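Local coordinates for uncharacterized DUF3829-like protein (Bacteroides thetaiotaomicron, PDB 3RH3) that is of unknown function but is an all-alpha DUF3829-like protein, whose natural precursor probably is a lipoprotein, at residues His185-Gly189 with Val190-Leu194. Numbering follows the deposited sequence.
Sequences HAMDG and VRIDL. With EDO (1,2-ethanediol), chain D.
With CG of Asp188 turned anti to its N (chi1 -159°) and CG of Arg191 anti to its carbonyl carbon (chi1 -67°), carboxylate and aliphatic stem run side by side, Asp188 OD2 lying 3.4 Å from Arg191 CG. The Arg191 chain bends at chi2 and carries the guanidinium away, its plane 81° from the carboxylate; Asp188 OD2 stays 4.6 Å from Arg191 NE, close enough for the opposite charges probably to attract, though not in contact. Asp188 OD1 also meets Val190 CG1 at 3.4 Å. Asp188 sits at the N-cap position. Its backbone O accepts the first-turn bond from Ile192 N (2.8 Å), in the carbonyl plane, and Gly189 O takes Asp193 N at 2.7 Å. Replacing Asp188 by an alanine is likely to leave the helix start without its nearby negative charge and the stem of Arg191 without its flanking carboxylate. Met187 CG touches Ile192 CD1 (3.7 Å), the two side chains crossing near a right angle. Upstream, 1,2-ethanediol, probably from the crystallisation liquor, accepts a bond from His185 N through O2 (3.1 Å). The loop after helix 161-181 leads into helix 189-207, where Ile192 packs on Ile177 and Leu180 of helix 161-181 and on Met236 of helix 216-240, while Asp193 forms a salt bridge to Arg240.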
loop_
_atom_site.group_PDB
_atom_site.type_symbol
_atom_site.label_atom_id
_atom_site.label_comp_id
_atom_site.label_asym_id
_atom_site.label_seq_id
_atom_site.Cartn_x
_atom_site.Cartn_y
_atom_site.Cartn_z
ATOM N N HIS A 185 -9.332 6.384 -12.453
ATOM C CA HIS A 185 -10.548 5.958 -13.155
ATOM C C HIS A 185 -11.393 4.968 -12.323
ATOM O O HIS A 185 -12.404 4.471 -12.826
ATOM C CB HIS A 185 -10.215 5.351 -14.518
ATOM C CG HIS A 185 -11.281 5.536 -15.545
ATOM N ND1 HIS A 185 -11.474 6.751 -16.171
ATOM C CD2 HIS A 185 -12.142 4.630 -16.066
ATOM C CE1 HIS A 185 -12.455 6.553 -17.041
ATOM N NE2 HIS A 185 -12.884 5.289 -17.017
ATOM N N ALA A 186 -11.025 4.716 -11.044
ATOM C CA ALA A 186 -11.738 3.728 -10.235
ATOM C C ALA A 186 -11.497 3.890 -8.729
ATOM O O ALA A 186 -11.419 2.900 -8.013
ATOM C CB ALA A 186 -11.319 2.323 -10.668
HETATM N N MSE A 187 -11.422 5.122 -8.240
HETATM C CA MSE A 187 -11.255 5.410 -6.803
HETATM C C MSE A 187 -12.349 4.658 -6.000
HETATM O O MSE A 187 -13.534 4.805 -6.268
HETATM C CB MSE A 187 -11.343 6.917 -6.573
HETATM C CG MSE A 187 -10.921 7.308 -5.175
HETATM SE SE MSE A 187 -11.807 8.890 -4.641
HETATM C CE MSE A 187 -13.621 8.135 -4.465
ATOM N N ASP A 188 -11.935 3.789 -5.113
ATOM C CA ASP A 188 -12.846 2.913 -4.382
ATOM C C ASP A 188 -13.288 3.541 -3.071
ATOM O O ASP A 188 -12.701 3.255 -2.024
ATOM C CB ASP A 188 -12.150 1.550 -4.149
ATOM C CG ASP A 188 -13.084 0.391 -3.856
ATOM O OD1 ASP A 188 -14.249 0.646 -3.440
ATOM O OD2 ASP A 188 -12.644 -0.770 -4.001
ATOM N N GLY A 189 -14.351 4.356 -3.159
ATOM C CA GLY A 189 -14.930 5.112 -2.058
ATOM C C GLY A 189 -15.338 4.318 -0.836
ATOM O O GLY A 189 -14.914 4.620 0.280
ATOM N N VAL A 190 -16.160 3.297 -1.052
ATOM C CA VAL A 190 -16.719 2.437 -0.028
ATOM C C VAL A 190 -15.588 1.733 0.748
ATOM O O VAL A 190 -15.620 1.724 1.985
ATOM C CB VAL A 190 -17.769 1.458 -0.658
ATOM C CG1 VAL A 190 -17.131 0.442 -1.623
ATOM C CG2 VAL A 190 -18.611 0.760 0.408
ATOM N N ARG A 191 -14.561 1.197 0.039
ATOM C CA ARG A 191 -13.429 0.563 0.694
ATOM C C ARG A 191 -12.581 1.641 1.389
ATOM O O ARG A 191 -12.169 1.425 2.536
ATOM C CB ARG A 191 -12.621 -0.284 -0.294
ATOM C CG ARG A 191 -13.402 -1.497 -0.808
ATOM C CD ARG A 191 -12.686 -2.772 -0.494
ATOM N NE ARG A 191 -13.554 -3.920 -0.733
ATOM C CZ ARG A 191 -14.027 -4.727 0.213
ATOM N NH1 ARG A 191 -13.699 -4.534 1.486
ATOM N NH2 ARG A 191 -14.809 -5.751 -0.110
ATOM N N ILE A 192 -12.407 2.841 0.776
ATOM C CA ILE A 192 -11.695 3.918 1.479
ATOM C C ILE A 192 -12.425 4.184 2.809
ATOM O O ILE A 192 -11.753 4.232 3.846
ATOM C CB ILE A 192 -11.498 5.226 0.668
ATOM C CG1 ILE A 192 -10.535 5.034 -0.512
ATOM C CG2 ILE A 192 -11.032 6.402 1.559
ATOM C CD1 ILE A 192 -10.822 6.009 -1.679
ATOM N N ASP A 193 -13.793 4.337 2.774
ATOM C CA ASP A 193 -14.582 4.617 3.967
ATOM C C ASP A 193 -14.399 3.530 5.032
ATOM O O ASP A 193 -14.204 3.863 6.191
ATOM C CB ASP A 193 -16.072 4.814 3.641
ATOM C CG ASP A 193 -16.352 5.966 2.676
ATOM O OD1 ASP A 193 -15.514 6.916 2.612
ATOM O OD2 ASP A 193 -17.377 5.889 1.932
ATOM N N LEU A 194 -14.423 2.238 4.635
ATOM C CA LEU A 194 -14.224 1.142 5.570
ATOM C C LEU A 194 -12.841 1.242 6.204
ATOM O O LEU A 194 -12.723 1.078 7.413
ATOM C CB LEU A 194 -14.402 -0.226 4.890
ATOM C CG LEU A 194 -15.851 -0.600 4.565
ATOM C CD1 LEU A 194 -15.887 -1.659 3.499
ATOM C CD2 LEU A 194 -16.573 -1.051 5.792
HETATM C C1 EDO D . -9.005 10.157 -14.380
HETATM O O1 EDO D . -9.103 8.882 -15.038
HETATM C C2 EDO D . -8.639 10.016 -12.900
HETATM O O2 EDO D . -9.656 9.414 -12.058
#